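Local coordinates for protein fatty acid CoA ligase (Marinactinospora thermotolerans, PDB 6SQ8) that is an AMP-binding enzyme of the ANL superfamily that binds adenosine monophosphate and 1-ethanoyl-9H-pyrido[3,4-b]indole-3-carboxylic acid, at residues 34-47 with 122-136. Numbering follows the deposited sequence.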
ATOM      1  N   GLN A  34       0.218  11.573 -24.949  1.00 35.67           N
ATOM      2  CA  GLN A  34      -0.899  11.872 -24.042  1.00 34.89           C
ATOM      3  C   GLN A  34      -0.443  12.736 -22.862  1.00 36.33           C
ATOM      4  O   GLN A  34      -1.206  13.557 -22.367  1.00 32.74           O
ATOM      5  CB  GLN A  34      -1.565  10.587 -23.558  1.00 35.52           C
ATOM      6  CG  GLN A  34      -2.897  10.369 -24.254  1.00 36.50           C
ATOM      7  CD  GLN A  34      -4.045  11.048 -23.554  1.00 35.29           C
ATOM      8  OE1 GLN A  34      -3.988  11.368 -22.370  1.00 32.37           O
ATOM      9  NE2 GLN A  34      -5.122  11.258 -24.289  1.00 37.98           N
ATOM     10  N   VAL A  35       0.794  12.536 -22.409  1.00 41.06           N
ATOM     11  CA  VAL A  35       1.313  13.317 -21.308  1.00 43.68           C
ATOM     12  C   VAL A  35       1.433  14.773 -21.769  1.00 41.97           C
ATOM     13  O   VAL A  35       1.032  15.695 -21.043  1.00 40.75           O
ATOM     14  CB  VAL A  35       2.655  12.770 -20.790  1.00 44.39           C
ATOM     15  CG1 VAL A  35       3.234  13.673 -19.706  1.00 44.58           C
ATOM     16  CG2 VAL A  35       2.515  11.348 -20.269  1.00 42.48           C
ATOM     17  N   ARG A  36       1.986  14.952 -22.974  1.00 39.91           N
ATOM     18  CA  ARG A  36       2.198  16.273 -23.560  1.00 40.88           C
ATOM     19  C   ARG A  36       0.847  16.995 -23.667  1.00 41.27           C
ATOM     20  O   ARG A  36       0.696  18.152 -23.231  1.00 45.79           O
ATOM     21  CB  ARG A  36       2.831  16.153 -24.950  1.00 40.01           C
ATOM     22  CG  ARG A  36       4.232  15.570 -24.998  1.00 40.28           C
ATOM     23  CD  ARG A  36       4.734  15.583 -26.423  1.00 41.90           C
ATOM     24  NE  ARG A  36       5.729  14.552 -26.649  1.00 44.70           N
ATOM     25  CZ  ARG A  36       5.676  13.647 -27.616  1.00 45.46           C
ATOM     26  NH1 ARG A  36       4.645  13.647 -28.445  1.00 45.36           N
ATOM     27  NH2 ARG A  36       6.674  12.780 -27.784  1.00 38.79           N
ATOM     28  N   LEU A  37      -0.128  16.276 -24.228  1.00 41.02           N
ATOM     29  CA  LEU A  37      -1.479  16.759 -24.428  1.00 42.57           C
ATOM     30  C   LEU A  37      -2.094  17.228 -23.103  1.00 41.29           C
ATOM     31  O   LEU A  37      -2.537  18.367 -22.980  1.00 39.44           O
ATOM     32  CB  LEU A  37      -2.293  15.620 -25.047  1.00 47.52           C
ATOM     33  CG  LEU A  37      -3.620  16.036 -25.690  1.00 48.43           C
ATOM     34  CD1 LEU A  37      -3.901  15.174 -26.917  1.00 51.35           C
ATOM     35  CD2 LEU A  37      -4.775  15.970 -24.698  1.00 46.34           C
ATOM     36  N   LEU A  38      -2.114  16.334 -22.112  1.00 44.02           N
ATOM     37  CA  LEU A  38      -2.741  16.603 -20.836  1.00 45.40           C
ATOM     38  C   LEU A  38      -1.988  17.719 -20.109  1.00 46.03           C
ATOM     39  O   LEU A  38      -2.606  18.540 -19.431  1.00 51.59           O
ATOM     40  CB  LEU A  38      -2.719  15.321 -20.001  1.00 45.87           C
ATOM     41  CG  LEU A  38      -3.618  14.195 -20.480  1.00 45.49           C
ATOM     42  CD1 LEU A  38      -3.386  12.953 -19.668  1.00 45.93           C
ATOM     43  CD2 LEU A  38      -5.060  14.587 -20.348  1.00 47.71           C
ATOM     44  N   ALA A  39      -0.655  17.713 -20.233  1.00 43.55           N
ATOM     45  CA  ALA A  39       0.183  18.721 -19.613  1.00 45.20           C
ATOM     46  C   ALA A  39      -0.215  20.109 -20.134  1.00 43.51           C
ATOM     47  O   ALA A  39      -0.518  21.003 -19.357  1.00 38.51           O
ATOM     48  CB  ALA A  39       1.632  18.421 -19.884  1.00 44.32           C
ATOM     49  N   HIS A  40      -0.232  20.247 -21.460  1.00 46.51           N
ATOM     50  CA  HIS A  40      -0.618  21.499 -22.120  1.00 49.16           C
ATOM     51  C   HIS A  40      -2.033  21.935 -21.683  1.00 44.57           C
ATOM     52  O   HIS A  40      -2.243  23.072 -21.274  1.00 44.04           O
ATOM     53  CB  HIS A  40      -0.488  21.344 -23.639  1.00 54.05           C
ATOM     54  CG  HIS A  40      -0.787  22.604 -24.379  1.00 58.99           C
ATOM     55  ND1 HIS A  40      -2.065  22.950 -24.808  1.00 60.47           N
ATOM     56  CD2 HIS A  40       0.038  23.591 -24.792  1.00 58.60           C
ATOM     57  CE1 HIS A  40      -2.009  24.102 -25.447  1.00 58.38           C
ATOM     58  NE2 HIS A  40      -0.738  24.521 -25.432  1.00 59.50           N
ATOM     59  N   ALA A  41      -2.998  21.014 -21.730  1.00 39.61           N
ATOM     60  CA  ALA A  41      -4.379  21.317 -21.393  1.00 39.98           C
ATOM     61  C   ALA A  41      -4.513  21.850 -19.956  1.00 43.34           C
ATOM     62  O   ALA A  41      -5.295  22.771 -19.700  1.00 44.02           O
ATOM     63  CB  ALA A  41      -5.223  20.084 -21.592  1.00 40.25           C
ATOM     64  N   LEU A  42      -3.774  21.246 -19.014  1.00 48.63           N
ATOM     65  CA  LEU A  42      -3.833  21.617 -17.576  1.00 49.69           C
ATOM     66  C   LEU A  42      -3.169  22.986 -17.371  1.00 49.36           C
ATOM     67  O   LEU A  42      -3.646  23.794 -16.571  1.00 44.59           O
ATOM     68  CB  LEU A  42      -3.114  20.551 -16.737  1.00 49.09           C
ATOM     69  CG  LEU A  42      -3.813  19.207 -16.582  1.00 48.41           C
ATOM     70  CD1 LEU A  42      -2.820  18.144 -16.154  1.00 53.55           C
ATOM     71  CD2 LEU A  42      -4.932  19.297 -15.569  1.00 48.69           C
ATOM     72  N   THR A  43      -2.043  23.198 -18.070  1.00 49.14           N
ATOM     73  CA  THR A  43      -1.318  24.461 -18.074  1.00 53.82           C
ATOM     74  C   THR A  43      -2.281  25.557 -18.538  1.00 55.65           C
ATOM     75  O   THR A  43      -2.520  26.509 -17.789  1.00 56.95           O
ATOM     76  CB  THR A  43      -0.040  24.362 -18.926  1.00 58.44           C
ATOM     77  OG1 THR A  43       1.032  23.945 -18.072  1.00 57.21           O
ATOM     78  CG2 THR A  43       0.354  25.641 -19.637  1.00 62.65           C
ATOM     79  N   GLU A  44      -2.866  25.360 -19.732  1.00 58.84           N
ATOM     80  CA  GLU A  44      -3.762  26.327 -20.388  1.00 56.96           C
ATOM     81  C   GLU A  44      -4.981  26.635 -19.522  1.00 51.81           C
ATOM     82  O   GLU A  44      -5.516  27.710 -19.615  1.00 60.21           O
ATOM     83  CB  GLU A  44      -4.259  25.829 -21.748  1.00 61.32           C
ATOM     84  CG  GLU A  44      -3.205  25.816 -22.841  1.00 70.82           C
ATOM     85  CD  GLU A  44      -2.404  27.085 -23.068  1.00 77.69           C
ATOM     86  OE1 GLU A  44      -1.249  26.968 -23.534  1.00 82.17           O
ATOM     87  OE2 GLU A  44      -2.929  28.169 -22.745  1.00 81.90           O
ATOM     88  N   ALA A  45      -5.422  25.691 -18.694  1.00 52.26           N
ATOM     89  CA  ALA A  45      -6.627  25.862 -17.889  1.00 53.43           C
ATOM     90  C   ALA A  45      -6.367  26.753 -16.670  1.00 54.46           C
ATOM     91  O   ALA A  45      -7.282  26.986 -15.869  1.00 60.20           O
ATOM     92  CB  ALA A  45      -7.158  24.511 -17.471  1.00 56.77           C
ATOM     93  N   GLY A  46      -5.113  27.196 -16.484  1.00 53.73           N
ATOM     94  CA  GLY A  46      -4.736  28.179 -15.453  1.00 56.56           C
ATOM     95  C   GLY A  46      -4.418  27.587 -14.078  1.00 60.28           C
ATOM     96  O   GLY A  46      -4.506  28.277 -13.063  1.00 65.19           O
ATOM     97  N   ILE A  47      -4.077  26.296 -14.051  1.00 62.49           N
ATOM     98  CA  ILE A  47      -3.605  25.599 -12.869  1.00 58.10           C
ATOM     99  C   ILE A  47      -2.162  26.032 -12.612  1.00 57.68           C
ATOM    100  O   ILE A  47      -1.271  25.725 -13.406  1.00 59.89           O
ATOM    101  CB  ILE A  47      -3.724  24.078 -13.066  1.00 59.79           C
ATOM    102  CG1 ILE A  47      -5.140  23.645 -13.460  1.00 63.07           C
ATOM    103  CG2 ILE A  47      -3.243  23.351 -11.823  1.00 59.83           C
ATOM    104  CD1 ILE A  47      -5.255  22.206 -13.911  1.00 64.26           C
ATOM    105  N   VAL A 122     -11.318  24.849 -11.183  1.00 55.39           N
ATOM    106  CA  VAL A 122     -11.331  24.263 -12.523  1.00 58.05           C
ATOM    107  C   VAL A 122     -11.788  22.808 -12.396  1.00 55.41           C
ATOM    108  O   VAL A 122     -11.342  22.086 -11.524  1.00 57.20           O
ATOM    109  CB  VAL A 122      -9.939  24.353 -13.178  1.00 60.01           C
ATOM    110  CG1 VAL A 122      -9.935  23.869 -14.612  1.00 59.51           C
ATOM    111  CG2 VAL A 122      -9.361  25.759 -13.088  1.00 67.51           C
ATOM    112  N   VAL A 123     -12.690  22.392 -13.278  1.00 53.82           N
ATOM    113  CA  VAL A 123     -13.217  21.036 -13.285  1.00 52.46           C
ATOM    114  C   VAL A 123     -13.075  20.492 -14.706  1.00 49.96           C
ATOM    115  O   VAL A 123     -13.722  20.976 -15.601  1.00 51.25           O
ATOM    116  CB  VAL A 123     -14.675  20.975 -12.787  1.00 52.39           C
ATOM    117  CG1 VAL A 123     -15.261  19.593 -12.960  1.00 52.07           C
ATOM    118  CG2 VAL A 123     -14.798  21.385 -11.326  1.00 51.73           C
ATOM    119  N   LEU A 124     -12.215  19.481 -14.866  1.00 49.07           N
ATOM    120  CA  LEU A 124     -11.830  18.898 -16.158  1.00 46.47           C
ATOM    121  C   LEU A 124     -12.126  17.394 -16.179  1.00 44.26           C
ATOM    122  O   LEU A 124     -12.223  16.748 -15.125  1.00 42.90           O
ATOM    123  CB  LEU A 124     -10.344  19.156 -16.381  1.00 45.69           C
ATOM    124  CG  LEU A 124      -9.902  20.606 -16.227  1.00 48.59           C
ATOM    125  CD1 LEU A 124      -8.390  20.726 -16.256  1.00 50.96           C
ATOM    126  CD2 LEU A 124     -10.500  21.480 -17.311  1.00 49.39           C
ATOM    127  N   SER A 125     -12.280  16.834 -17.382  1.00 40.32           N
ATOM    128  CA  SER A 125     -12.661  15.439 -17.529  1.00 37.76           C
ATOM    129  C   SER A 125     -11.872  14.798 -18.665  1.00 35.49           C
ATOM    130  O   SER A 125     -11.570  15.439 -19.664  1.00 37.12           O
ATOM    131  CB  SER A 125     -14.143  15.298 -17.736  1.00 41.19           C
ATOM    132  OG  SER A 125     -14.505  15.671 -19.058  1.00 44.55           O
ATOM    133  N   LEU A 126     -11.545  13.520 -18.489  1.00 36.22           N
ATOM    134  CA  LEU A 126     -10.853  12.730 -19.496  1.00 36.72           C
ATOM    135  C   LEU A 126     -11.900  12.144 -20.449  1.00 36.27           C
ATOM    136  O   LEU A 126     -12.319  10.994 -20.317  1.00 32.87           O
ATOM    137  CB  LEU A 126     -10.059  11.630 -18.790  1.00 39.41           C
ATOM    138  CG  LEU A 126      -8.568  11.891 -18.589  1.00 43.32           C
ATOM    139  CD1 LEU A 126      -8.293  13.314 -18.124  1.00 45.55           C
ATOM    140  CD2 LEU A 126      -7.990  10.870 -17.612  1.00 44.88           C
ATOM    141  N   GLY A 127     -12.322  12.976 -21.405  1.00 37.96           N
ATOM    142  CA  GLY A 127     -13.354  12.626 -22.370  1.00 37.97           C
ATOM    143  C   GLY A 127     -14.638  13.403 -22.107  1.00 35.34           C
ATOM    144  O   GLY A 127     -14.779  13.997 -21.044  1.00 35.34           O
ATOM    145  N   PRO A 128     -15.607  13.399 -23.051  1.00 37.91           N
ATOM    146  CA  PRO A 128     -16.792  14.253 -22.967  1.00 38.11           C
ATOM    147  C   PRO A 128     -17.636  13.939 -21.732  1.00 36.78           C
ATOM    148  O   PRO A 128     -17.832  12.768 -21.418  1.00 38.98           O
ATOM    149  CB  PRO A 128     -17.596  13.925 -24.234  1.00 39.25           C
ATOM    150  CG  PRO A 128     -16.582  13.304 -25.172  1.00 41.01           C
ATOM    151  CD  PRO A 128     -15.624  12.560 -24.262  1.00 41.92           C
ATOM    152  N   THR A 129     -18.113  14.987 -21.054  1.00 39.01           N
ATOM    153  CA  THR A 129     -18.890  14.815 -19.844  1.00 46.34           C
ATOM    154  C   THR A 129     -19.715  16.080 -19.558  1.00 46.73           C
ATOM    155  O   THR A 129     -19.405  17.178 -20.041  1.00 45.91           O
ATOM    156  CB  THR A 129     -17.977  14.413 -18.677  1.00 50.42           C
ATOM    157  OG1 THR A 129     -18.689  13.517 -17.821  1.00 61.13           O
ATOM    158  CG2 THR A 129     -17.462  15.596 -17.905  1.00 47.67           C
ATOM    159  N   SER A 130     -20.739  15.905 -18.719  1.00 48.11           N
ATOM    160  CA  SER A 130     -21.698  16.944 -18.369  1.00 52.38           C
ATOM    161  C   SER A 130     -21.086  17.934 -17.371  1.00 54.49           C
ATOM    162  O   SER A 130     -21.091  19.134 -17.638  1.00 60.32           O
ATOM    163  CB  SER A 130     -22.972  16.330 -17.832  1.00 58.46           C
ATOM    164  OG  SER A 130     -24.044  17.251 -17.882  1.00 63.65           O
ATOM    165  N   ARG A 131     -20.540  17.425 -16.254  1.00 56.95           N
ATOM    166  CA  ARG A 131     -20.137  18.263 -15.094  1.00 53.07           C
ATOM    167  C   ARG A 131     -18.764  18.935 -15.297  1.00 49.98           C
ATOM    168  O   ARG A 131     -18.440  19.789 -14.494  1.00 52.85           O
ATOM    169  CB  ARG A 131     -20.155  17.461 -13.786  1.00 48.98           C
ATOM    170  N   GLY A 132     -18.016  18.637 -16.379  1.00 49.05           N
ATOM    171  CA  GLY A 132     -16.644  19.174 -16.594  1.00 48.07           C
ATOM    172  C   GLY A 132     -16.224  19.343 -18.061  1.00 47.87           C
ATOM    173  O   GLY A 132     -16.831  18.795 -18.958  1.00 54.54           O
ATOM    174  N   ARG A 133     -15.143  20.113 -18.274  1.00 47.51           N
ATOM    175  CA  ARG A 133     -14.559  20.471 -19.593  1.00 51.55           C
ATOM    176  C   ARG A 133     -13.614  19.357 -20.061  1.00 52.65           C
ATOM    177  O   ARG A 133     -12.706  18.972 -19.347  1.00 54.99           O
ATOM    178  CB  ARG A 133     -13.839  21.827 -19.493  1.00 51.43           C
ATOM    179  CG  ARG A 133     -13.069  22.309 -20.724  1.00 51.83           C
ATOM    180  CD  ARG A 133     -12.109  23.468 -20.450  1.00 46.14           C
ATOM    181  N   ASP A 134     -13.813  18.881 -21.292  1.00 58.22           N
ATOM    182  CA  ASP A 134     -13.119  17.690 -21.822  1.00 57.62           C
ATOM    183  C   ASP A 134     -11.704  18.075 -22.290  1.00 53.47           C
ATOM    184  O   ASP A 134     -11.541  18.623 -23.360  1.00 52.89           O
ATOM    185  CB  ASP A 134     -13.936  17.041 -22.948  1.00 59.24           C
ATOM    186  CG  ASP A 134     -13.223  15.936 -23.719  1.00 61.88           C
ATOM    187  OD1 ASP A 134     -12.106  15.542 -23.303  1.00 69.90           O
ATOM    188  OD2 ASP A 134     -13.789  15.472 -24.739  1.00 60.76           O
ATOM    189  N   ILE A 135     -10.691  17.710 -21.502  1.00 53.08           N
ATOM    190  CA  ILE A 135      -9.280  17.939 -21.816  1.00 55.61           C
ATOM    191  C   ILE A 135      -8.863  17.311 -23.159  1.00 57.91           C
ATOM    192  O   ILE A 135      -7.953  17.816 -23.800  1.00 62.49           O
ATOM    193  CB  ILE A 135      -8.396  17.401 -20.676  1.00 63.12           C
ATOM    194  CG1 ILE A 135      -8.459  18.282 -19.433  1.00 64.90           C
ATOM    195  CG2 ILE A 135      -6.958  17.220 -21.112  1.00 67.73           C
ATOM    196  CD1 ILE A 135      -7.797  17.629 -18.234  1.00 65.61           C
ATOM    197  N   LEU A 136      -9.453  16.185 -23.554  1.00 57.56           N
ATOM    198  CA  LEU A 136      -8.981  15.426 -24.753  1.00 57.52           C
ATOM    199  C   LEU A 136      -9.470  16.015 -26.096  1.00 61.04           C
ATOM    200  O   LEU A 136     -10.154  15.317 -26.855  1.00 62.72           O
ATOM    201  CB  LEU A 136      -9.439  13.971 -24.599  1.00 57.80           C
ATOM    202  CG  LEU A 136      -8.942  13.270 -23.336  1.00 58.64           C
ATOM    203  CD1 LEU A 136      -9.614  11.913 -23.148  1.00 56.25           C
ATOM    204  CD2 LEU A 136      -7.426  13.115 -23.331  1.00 59.44           C
TER
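In Ile135, CG2 stands anti to the backbone N and CG1 anti to the carbonyl carbon (chi1 -73°), which turns the methyl branch onto the helix while CD1 extends toward Leu42. Ile135 CG2 settles against Ala41 CB at 3.4 Å, at the closest backbone approach, 6.0 Å between the CA atoms of Ala41 and Ile135. Leu38 reaches the same methyl through CD2, the two side chains crossing at about a right angle. Leu37, with CG anti to its backbone N (chi1 -164°), lays CD2 near the carbonyl O of Ile135 and 4.1 Å from Leu136 CD2. That Leu136 methyl also lies against the amide end of Gln34. Toward the C-terminal end of helix 28-44 and just past it, Leu124 CD1 of the strand meets Leu42 CD2 at 3.8 Å, Ala45 CB and Ile47 CD1, the last tip to tip. Val122 closes the row, its CG1 4.0 Å from Ala45 CB, beside the Schellman turn at Gly46. The packing is mainly apolar, while Asp134 OD1 takes the backbone N of Leu136 at 2.7 Å in an Asx turn that shapes the segment carrying Ile135. Within the AMP-binding region, helix 28-44 thereby packs on strand 122-125 and the residues after edge strand 133-134 of a parallel sheet; Leu42 and Leu126 both touch Val102 of neighbouring strand 98-103, and Leu38 also packs on Ala65 and Ala69 of helix 61-72.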